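Side-chain contacts in outer surface protein (Bacillus cereus ATCC 14579, PDB 1X7F), which probably acts as a 6-phospho-N-acetylmuramidase, a glycosidase that cleaves disaccharides containing N-acetylmuramic acid 6-phosphate during the recycling of bacterial cell wall: residues Y174-K177 with F178-L181; K311-K314 with D315-F318; L325-R328 with G329-V332; N336-G339 with K340-G343. All coordinates share one frame; numbering follows the deposited sequence.

Interaction 1: residues Y174-K177 with F178-L181; sequences YPQK and FTGL
Gln176 and Thr179 hold the two ends of a type II beta turn together through both backbone and side chain. The hydrogen bonds converge on one acceptor, Gln176 O. It receives Thr179 N at 3.2 Å, closing the turn, and also the Thr179 hydroxyl, with OG1 only 2.6 Å from Gln176 O. The hydroxyl gets there because OG1 sits between the backbone N and the carbonyl carbon (chi1 66°), which turns it back over the turn. A water extends the network: it donates to Thr179 OG1 and accepts from Gln176 N, 3.0 Å away, so that the threonine hydroxyl is engaged both as donor and as acceptor.

The turn lies in the loop between strand 167-170 and helix 183-195 of an eight-stranded parallel barrel of the TIM type. Loops that follow the strands of such barrels line the end where active sites are found. Here the loop is tied to the one between strand 201-204 and helix 231-240 by Glu224, which accepts from Gly180 N, and by Asp218, which accepts from Lys177 N.

The remaining contacts are packing. Thr179 CG2 rests against the extended Gln176 side chain, 3.5 Å from Gln176 CD, the two side chains meeting at about a right angle. Tyr174 lies along the returning backbone, with Thr179 O over one face of its ring, 3.4 Å from Tyr174 CD2, and Gly180 CA 3.7 Å from Tyr174 CG. At the far end of the ring, one methyl branch of Leu181 does the touching, CD2 reaching 3.3 Å from Tyr174 OH.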
loop_
_atom_site.group_PDB
_atom_site.type_symbol
_atom_site.label_atom_id
_atom_site.label_comp_id
_atom_site.label_asym_id
_atom_site.label_seq_id
_atom_site.Cartn_x
_atom_site.Cartn_y
_atom_site.Cartn_z
ATOM N N TYR A 174 -6.467 5.272 -12.420
ATOM C CA TYR A 174 -6.311 5.546 -13.862
ATOM C C TYR A 174 -6.631 4.322 -14.718
ATOM O O TYR A 174 -5.803 3.401 -14.828
ATOM C CB TYR A 174 -4.905 6.117 -14.137
ATOM C CG TYR A 174 -4.733 7.441 -13.447
ATOM C CD1 TYR A 174 -4.261 7.510 -12.128
ATOM C CD2 TYR A 174 -5.116 8.635 -14.085
ATOM C CE1 TYR A 174 -4.159 8.746 -11.464
ATOM C CE2 TYR A 174 -5.003 9.871 -13.439
ATOM C CZ TYR A 174 -4.533 9.911 -12.132
ATOM O OH TYR A 174 -4.428 11.127 -11.492
ATOM N N PRO A 175 -7.849 4.308 -15.281
ATOM C CA PRO A 175 -8.356 3.182 -16.083
ATOM C C PRO A 175 -7.638 2.989 -17.403
ATOM O O PRO A 175 -7.643 1.872 -17.924
ATOM C CB PRO A 175 -9.821 3.586 -16.379
ATOM C CG PRO A 175 -10.136 4.643 -15.343
ATOM C CD PRO A 175 -8.855 5.387 -15.164
ATOM N N GLN A 176 -7.086 4.069 -17.969
ATOM C CA GLN A 176 -6.346 3.989 -19.230
ATOM C C GLN A 176 -4.876 3.631 -18.966
ATOM O O GLN A 176 -4.191 4.323 -18.215
ATOM C CB GLN A 176 -6.454 5.296 -20.045
ATOM C CG GLN A 176 -5.727 5.214 -21.392
ATOM C CD GLN A 176 -5.684 6.517 -22.179
ATOM O OE1 GLN A 176 -4.808 6.699 -23.019
ATOM N NE2 GLN A 176 -6.623 7.416 -21.916
ATOM N N LYS A 177 -4.396 2.551 -19.583
ATOM C CA LYS A 177 -2.989 2.149 -19.432
ATOM C C LYS A 177 -2.025 3.315 -19.778
ATOM O O LYS A 177 -2.280 4.113 -20.692
ATOM C CB LYS A 177 -2.657 0.863 -20.222
ATOM C CG LYS A 177 -2.944 0.937 -21.706
ATOM C CD LYS A 177 -2.098 -0.045 -22.521
ATOM C CE LYS A 177 -2.583 -1.471 -22.435
ATOM N NZ LYS A 177 -2.162 -2.211 -23.663
ATOM N N PHE A 178 -0.950 3.407 -18.995
ATOM C CA PHE A 178 0.099 4.402 -19.166
ATOM C C PHE A 178 -0.287 5.833 -18.765
ATOM O O PHE A 178 0.522 6.754 -18.931
ATOM C CB PHE A 178 0.693 4.347 -20.577
ATOM C CG PHE A 178 1.440 3.055 -20.883
ATOM C CD1 PHE A 178 1.001 2.201 -21.893
ATOM C CD2 PHE A 178 2.601 2.715 -20.183
ATOM C CE1 PHE A 178 1.704 1.033 -22.213
ATOM C CE2 PHE A 178 3.300 1.536 -20.481
ATOM C CZ PHE A 178 2.850 0.698 -21.508
ATOM N N THR A 179 -1.500 6.017 -18.224
ATOM C CA THR A 179 -1.908 7.339 -17.740
ATOM C C THR A 179 -1.835 7.482 -16.236
ATOM O O THR A 179 -2.154 8.544 -15.714
ATOM C CB THR A 179 -3.315 7.751 -18.241
ATOM O OG1 THR A 179 -4.298 6.882 -17.659
ATOM C CG2 THR A 179 -3.428 7.579 -19.757
ATOM N N GLY A 180 -1.429 6.424 -15.537
ATOM C CA GLY A 180 -1.217 6.484 -14.100
ATOM C C GLY A 180 -0.095 7.439 -13.744
ATOM O O GLY A 180 0.679 7.856 -14.624
ATOM N N LEU A 181 -0.001 7.784 -12.455
ATOM C CA LEU A 181 0.981 8.777 -11.993
ATOM C C LEU A 181 2.415 8.241 -12.027
ATOM O O LEU A 181 2.625 7.058 -11.742
ATOM C CB LEU A 181 0.659 9.252 -10.560
ATOM C CG LEU A 181 -0.738 9.840 -10.307
ATOM C CD1 LEU A 181 -0.841 10.407 -8.885
ATOM C CD2 LEU A 181 -1.119 10.889 -11.386
HETATM O O HOH W 1 -6.855 6.891 -17.102
#

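Interaction 2: residues K311-K314 with D315-F318; sequences KKYK and DYDF
Tyr313 and Tyr316 form the ends of a type I beta turn, closed by Tyr316 N donating to Tyr313 O at 3.1 Å. This turn takes the chain out of helix 309-313 and into the loop that leads towards strand 330-334.

Aromatic side chains occupy the bend. The rings of Tyr313 and Tyr316 lie 5.8 Å apart between centroids, their planes inclined at 53°, too oblique for either a stack or a T-shaped pair. Tyr316 has CG beside its own backbone N (chi1 -70°), and the ring leans back over the end of the helix, bringing CE1 to 3.4 Å from Lys312 O. Phe318 brings CZ to 4.0 Å from Tyr313 CB. Both Tyr313 and Phe318 also pack on Val283 of helix 282-289, and the Tyr313 hydroxyl is hydrogen-bonded to Glu291, so the inner part of the turn is anchored to the domain. Within the turn, Lys314 O accepts from Lys342 NZ, a tie to the loop after strand 330-334. Tyr313 O, already used by the turn, also meets the edge of the Phe318 ring in its plane, 3.3 Å from CE1.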
loop_
_atom_site.group_PDB
_atom_site.type_symbol
_atom_site.label_atom_id
_atom_site.label_comp_id
_atom_site.label_asym_id
_atom_site.label_seq_id
_atom_site.Cartn_x
_atom_site.Cartn_y
_atom_site.Cartn_z
ATOM N N LYS A 311 25.990 -11.673 15.810
ATOM C CA LYS A 311 26.237 -11.896 17.229
ATOM C C LYS A 311 25.588 -13.189 17.723
ATOM O O LYS A 311 26.164 -13.907 18.542
ATOM C CB LYS A 311 25.715 -10.722 18.053
ATOM C CG LYS A 311 26.665 -9.536 18.129
ATOM C CD LYS A 311 26.371 -8.675 19.368
ATOM C CE LYS A 311 25.113 -7.829 19.173
ATOM N NZ LYS A 311 25.212 -7.051 17.906
ATOM N N LYS A 312 24.389 -13.478 17.219
ATOM C CA LYS A 312 23.663 -14.687 17.587
ATOM C C LYS A 312 24.157 -15.927 16.857
ATOM O O LYS A 312 23.959 -17.044 17.334
ATOM C CB LYS A 312 22.161 -14.524 17.332
ATOM C CG LYS A 312 21.494 -13.461 18.181
ATOM C CD LYS A 312 20.113 -13.097 17.633
ATOM C CE LYS A 312 19.052 -14.044 18.146
ATOM N NZ LYS A 312 18.922 -13.949 19.639
ATOM N N TYR A 313 24.794 -15.734 15.706
ATOM C CA TYR A 313 25.110 -16.854 14.821
ATOM C C TYR A 313 26.600 -17.142 14.653
ATOM O O TYR A 313 26.977 -18.048 13.911
ATOM C CB TYR A 313 24.391 -16.692 13.471
ATOM C CG TYR A 313 22.883 -16.874 13.610
ATOM C CD1 TYR A 313 22.028 -15.772 13.734
ATOM C CD2 TYR A 313 22.317 -18.151 13.660
ATOM C CE1 TYR A 313 20.642 -15.938 13.883
ATOM C CE2 TYR A 313 20.933 -18.329 13.799
ATOM C CZ TYR A 313 20.105 -17.221 13.913
ATOM O OH TYR A 313 18.749 -17.400 14.056
ATOM N N LYS A 314 27.437 -16.403 15.378
ATOM C CA LYS A 314 28.888 -16.489 15.197
ATOM C C LYS A 314 29.487 -17.801 15.717
ATOM O O LYS A 314 30.589 -18.187 15.312
ATOM C CB LYS A 314 29.588 -15.292 15.844
ATOM C CG LYS A 314 29.418 -15.197 17.342
ATOM C CD LYS A 314 30.384 -14.198 17.905
ATOM C CE LYS A 314 30.063 -13.897 19.343
ATOM N NZ LYS A 314 31.278 -13.392 20.051
ATOM N N ASP A 315 28.751 -18.466 16.609
ATOM C CA ASP A 315 29.142 -19.759 17.173
ATOM C C ASP A 315 28.766 -20.921 16.265
ATOM O O ASP A 315 29.156 -22.053 16.528
ATOM C CB ASP A 315 28.450 -19.987 18.520
ATOM C CG ASP A 315 28.965 -19.079 19.619
ATOM O OD1 ASP A 315 30.197 -18.849 19.696
ATOM O OD2 ASP A 315 28.185 -18.579 20.474
ATOM N N TYR A 316 27.996 -20.642 15.219
ATOM C CA TYR A 316 27.387 -21.684 14.398
ATOM C C TYR A 316 28.186 -22.028 13.135
ATOM O O TYR A 316 29.070 -21.279 12.715
ATOM C CB TYR A 316 25.932 -21.321 14.062
ATOM C CG TYR A 316 25.011 -21.392 15.274
ATOM C CD1 TYR A 316 25.009 -20.371 16.240
ATOM C CD2 TYR A 316 24.165 -22.486 15.471
ATOM C CE1 TYR A 316 24.181 -20.427 17.346
ATOM C CE2 TYR A 316 23.328 -22.550 16.575
ATOM C CZ TYR A 316 23.338 -21.514 17.510
ATOM O OH TYR A 316 22.535 -21.575 18.620
ATOM N N ASP A 317 27.848 -23.165 12.536
ATOM C CA ASP A 317 28.618 -23.739 11.456
ATOM C C ASP A 317 28.071 -23.248 10.138
ATOM O O ASP A 317 26.913 -23.485 9.811
ATOM C CB ASP A 317 28.550 -25.270 11.530
ATOM C CG ASP A 317 29.684 -25.964 10.770
ATOM O OD1 ASP A 317 29.465 -27.133 10.353
ATOM O OD2 ASP A 317 30.813 -25.452 10.567
ATOM N N PHE A 318 28.914 -22.543 9.389
ATOM C CA PHE A 318 28.560 -22.055 8.071
ATOM C C PHE A 318 29.630 -22.535 7.113
ATOM O O PHE A 318 30.521 -21.760 6.731
ATOM C CB PHE A 318 28.473 -20.532 8.075
ATOM C CG PHE A 318 27.307 -20.011 8.848
ATOM C CD1 PHE A 318 27.452 -19.641 10.185
ATOM C CD2 PHE A 318 26.050 -19.916 8.254
ATOM C CE1 PHE A 318 26.361 -19.174 10.910
ATOM C CE2 PHE A 318 24.953 -19.461 8.987
ATOM C CZ PHE A 318 25.115 -19.084 10.307
#

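Interaction 3: residues L325-R328 with G329-V332; sequences LQER and GQVV
A type II beta turn from Glu327 to Gln330 makes this local contact, at the point where the loop after helix 309-313 enters strand 330-334 of the mixed sheet. Its closing bond runs from Gln330 N to Glu327 O, 3.2 Å long and fairly straight at 155°. Gly329 fills the third position with phi at 102°; positive phi suits that place in a type II turn, and at this value a CB would collide with Arg328 O, which calls for glycine.

The Gln330 side chain then folds back across the mouth of the turn. With CG anti to the carbonyl carbon (chi1 -78°) and the chain extended beyond it, CB and CG run beside the carbonyl that the backbone bond uses, Gln330 CG being 3.5 Å from Glu327 O. The terminal amide reaches the incoming backbone, with Gln330 CD 3.4 Å from Glu327 N. Glu327 passes it at an angle, the carboxylate and amide planes being nearly perpendicular.

The other polar side chains bond elsewhere: Arg328 forms a salt bridge with Asp373 and donates to Leu349 O, while Gln326 is held by Lys358 and Pro353. Strand 330-334 runs antiparallel between strands 345-348 and 358-364, and Gln330 packs on Ile348 of the first and on Ile360 and Thr363 of the second.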
loop_
_atom_site.group_PDB
_atom_site.type_symbol
_atom_site.label_atom_id
_atom_site.label_comp_id
_atom_site.label_asym_id
_atom_site.label_seq_id
_atom_site.Cartn_x
_atom_site.Cartn_y
_atom_site.Cartn_z
ATOM N N LEU A 325 28.668 -15.239 -8.382
ATOM C CA LEU A 325 28.589 -13.804 -8.616
ATOM C C LEU A 325 27.502 -13.198 -7.746
ATOM O O LEU A 325 26.384 -13.698 -7.709
ATOM C CB LEU A 325 28.279 -13.527 -10.099
ATOM C CG LEU A 325 28.262 -12.076 -10.601
ATOM C CD1 LEU A 325 29.698 -11.503 -10.596
ATOM C CD2 LEU A 325 27.627 -11.979 -12.017
ATOM N N GLN A 326 27.830 -12.121 -7.044
ATOM C CA GLN A 326 26.852 -11.483 -6.170
ATOM C C GLN A 326 26.020 -10.531 -6.992
ATOM O O GLN A 326 26.568 -9.701 -7.715
ATOM C CB GLN A 326 27.532 -10.759 -5.011
ATOM C CG GLN A 326 28.443 -11.643 -4.193
ATOM C CD GLN A 326 29.155 -10.861 -3.120
ATOM O OE1 GLN A 326 28.523 -10.376 -2.169
ATOM N NE2 GLN A 326 30.471 -10.737 -3.254
ATOM N N GLU A 327 24.699 -10.682 -6.908
ATOM C CA GLU A 327 23.775 -9.931 -7.741
ATOM C C GLU A 327 22.630 -9.401 -6.900
ATOM O O GLU A 327 22.269 -10.020 -5.910
ATOM C CB GLU A 327 23.247 -10.812 -8.880
ATOM C CG GLU A 327 24.357 -11.401 -9.751
ATOM C CD GLU A 327 23.828 -12.054 -11.011
ATOM O OE1 GLU A 327 23.825 -13.302 -11.068
ATOM O OE2 GLU A 327 23.407 -11.319 -11.941
ATOM N N ARG A 328 22.086 -8.245 -7.295
ATOM C CA ARG A 328 20.946 -7.606 -6.623
ATOM C C ARG A 328 19.832 -8.604 -6.266
ATOM O O ARG A 328 19.340 -9.328 -7.137
ATOM C CB ARG A 328 20.374 -6.472 -7.504
ATOM C CG ARG A 328 19.278 -5.614 -6.819
ATOM C CD ARG A 328 18.851 -4.343 -7.646
ATOM N NE ARG A 328 17.771 -3.607 -6.965
ATOM C CZ ARG A 328 17.948 -2.667 -6.022
ATOM N NH1 ARG A 328 16.897 -2.080 -5.455
ATOM N NH2 ARG A 328 19.166 -2.319 -5.631
ATOM N N GLY A 329 19.457 -8.629 -4.984
ATOM C CA GLY A 329 18.344 -9.434 -4.501
ATOM C C GLY A 329 18.772 -10.703 -3.793
ATOM O O GLY A 329 17.939 -11.388 -3.183
ATOM N N GLN A 330 20.062 -11.038 -3.883
ATOM C CA GLN A 330 20.558 -12.250 -3.238
ATOM C C GLN A 330 20.630 -12.031 -1.749
ATOM O O GLN A 330 21.059 -10.969 -1.289
ATOM C CB GLN A 330 21.931 -12.668 -3.776
ATOM C CG GLN A 330 21.878 -13.356 -5.119
ATOM C CD GLN A 330 23.261 -13.559 -5.729
ATOM O OE1 GLN A 330 23.383 -14.051 -6.850
ATOM N NE2 GLN A 330 24.295 -13.179 -4.998
ATOM N N VAL A 331 20.178 -13.033 -1.002
ATOM C CA VAL A 331 20.427 -13.085 0.431
ATOM C C VAL A 331 21.679 -13.942 0.608
ATOM O O VAL A 331 21.724 -15.080 0.145
ATOM C CB VAL A 331 19.226 -13.663 1.209
ATOM C CG1 VAL A 331 19.522 -13.699 2.697
ATOM C CG2 VAL A 331 17.970 -12.843 0.917
ATOM N N VAL A 332 22.711 -13.357 1.219
ATOM C CA VAL A 332 23.976 -14.048 1.430
ATOM C C VAL A 332 24.329 -13.962 2.911
ATOM O O VAL A 332 23.799 -13.105 3.639
ATOM C CB VAL A 332 25.155 -13.533 0.504
ATOM C CG1 VAL A 332 24.771 -13.590 -0.995
ATOM C CG2 VAL A 332 25.631 -12.129 0.898
#

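Interaction 4: residues N336-G339 with K340-G343; sequences NSFG and KYKG
Phe338 and Tyr341 meet in a tight turn in which two successive carbonyls are each satisfied three residues on. Phe338 O accepts from Tyr341 N at 2.7 Å, and Gly339 O accepts from Lys342 N at 3.2 Å. The three-residue spacing is that of 3-10 geometry, which includes residues 340-341. Lys340 O is taken by Arg310.

The polar side chains find their partners in the preceding loop. Asn336 uses both ends of its amide, OD1 accepting from Phe318 N and ND2 donating to Asp317 OD2, which fixes the rotation of the group. Lys342 lies alongside it, pointing the same way: CG is anti to the backbone N (chi1 173°) and the chain stays extended, so that CE passes 3.5 Å from Asn336 OD1 and NZ goes on to donate to Lys314 O.

On the other flank the contact is aromatic. Tyr341 CB makes a CH-pi contact over the face of Phe338, 3.8 Å from the ring centroid and 14° off the normal. Beyond it the Tyr341 ring turns an edge to that face, an edge-to-face pair with centroids 5.6 Å apart and planes at 68°. These residues form the connection of the hairpin between antiparallel neighbours 330-334 and 345-348; where the loop leaves the strands Gly343 is backbone-bonded to Gly334, with helix 309-313 contributing Arg310.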
loop_
_atom_site.group_PDB
_atom_site.type_symbol
_atom_site.label_atom_id
_atom_site.label_comp_id
_atom_site.label_asym_id
_atom_site.label_seq_id
_atom_site.Cartn_x
_atom_site.Cartn_y
_atom_site.Cartn_z
ATOM N N ASN A 336 32.191 -19.618 7.434
ATOM C CA ASN A 336 33.312 -19.906 8.348
ATOM C C ASN A 336 34.629 -19.191 8.034
ATOM O O ASN A 336 35.466 -18.990 8.921
ATOM C CB ASN A 336 33.577 -21.415 8.425
ATOM C CG ASN A 336 32.426 -22.187 9.056
ATOM O OD1 ASN A 336 31.523 -21.615 9.680
ATOM N ND2 ASN A 336 32.453 -23.500 8.889
ATOM N N SER A 337 34.815 -18.806 6.778
ATOM C CA SER A 337 36.081 -18.230 6.371
ATOM C C SER A 337 36.030 -16.687 6.359
ATOM O O SER A 337 36.981 -16.044 5.927
ATOM C CB SER A 337 36.513 -18.810 5.024
ATOM O OG SER A 337 35.764 -18.223 3.973
ATOM N N PHE A 338 34.933 -16.104 6.856
ATOM C CA PHE A 338 34.786 -14.645 6.888
ATOM C C PHE A 338 35.159 -14.003 8.248
ATOM O O PHE A 338 34.837 -12.837 8.489
ATOM C CB PHE A 338 33.383 -14.209 6.430
ATOM C CG PHE A 338 33.380 -12.976 5.520
ATOM C CD1 PHE A 338 34.505 -12.163 5.402
ATOM C CD2 PHE A 338 32.229 -12.618 4.816
ATOM C CE1 PHE A 338 34.498 -11.032 4.577
ATOM C CE2 PHE A 338 32.214 -11.496 3.981
ATOM C CZ PHE A 338 33.364 -10.705 3.859
ATOM N N GLY A 339 35.852 -14.756 9.108
ATOM C CA GLY A 339 36.310 -14.271 10.425
ATOM C C GLY A 339 35.287 -13.458 11.205
ATOM O O GLY A 339 34.222 -13.953 11.549
ATOM N N LYS A 340 35.615 -12.196 11.461
ATOM C CA LYS A 340 34.719 -11.199 12.085
ATOM C C LYS A 340 33.309 -11.129 11.448
ATOM O O LYS A 340 32.337 -10.746 12.108
ATOM C CB LYS A 340 35.417 -9.823 11.975
ATOM C CG LYS A 340 34.720 -8.624 12.601
ATOM C CD LYS A 340 35.204 -8.373 14.028
ATOM C CE LYS A 340 34.391 -7.256 14.698
ATOM N NZ LYS A 340 34.059 -6.131 13.761
ATOM N N TYR A 341 33.194 -11.492 10.173
ATOM C CA TYR A 341 31.946 -11.300 9.429
ATOM C C TYR A 341 31.154 -12.581 9.198
ATOM O O TYR A 341 30.115 -12.556 8.560
ATOM C CB TYR A 341 32.206 -10.525 8.107
ATOM C CG TYR A 341 32.900 -9.232 8.415
ATOM C CD1 TYR A 341 34.252 -9.063 8.128
ATOM C CD2 TYR A 341 32.228 -8.210 9.098
ATOM C CE1 TYR A 341 34.901 -7.905 8.467
ATOM C CE2 TYR A 341 32.878 -7.040 9.450
ATOM C CZ TYR A 341 34.215 -6.893 9.116
ATOM O OH TYR A 341 34.876 -5.756 9.454
ATOM N N LYS A 342 31.653 -13.696 9.717
ATOM C CA LYS A 342 30.888 -14.933 9.741
ATOM C C LYS A 342 29.520 -14.699 10.424
ATOM O O LYS A 342 29.443 -14.138 11.528
ATOM C CB LYS A 342 31.655 -16.015 10.491
ATOM C CG LYS A 342 30.840 -17.311 10.713
ATOM C CD LYS A 342 31.671 -18.338 11.443
ATOM C CE LYS A 342 30.800 -19.272 12.207
ATOM N NZ LYS A 342 31.575 -20.096 13.179
ATOM N N GLY A 343 28.456 -15.117 9.736
ATOM C CA GLY A 343 27.107 -15.006 10.255
ATOM C C GLY A 343 26.489 -13.659 9.924
ATOM O O GLY A 343 25.350 -13.419 10.299
#

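Interactions 1 to 4 follow one another along the chain without overlap. Interaction 1 belongs to the N-terminal parallel barrel, in a loop following a strand, its nearest atoms at least about 18 Å from the others, so these sites do not link the two domains. The other three share the C-terminal domain with its mixed sheet. Interaction 3 starts strand 330-334 and interaction 4 turns the chain beyond it, centres about 17 Å apart. Interactions 2 and 4, centres 9 Å apart, bond to each other far from the chain's centre: Asn336 to Asp317 and Phe318, Lys342 to Lys314. Interaction 3 stands apart, its nearest atoms about 8 Å from interaction 2.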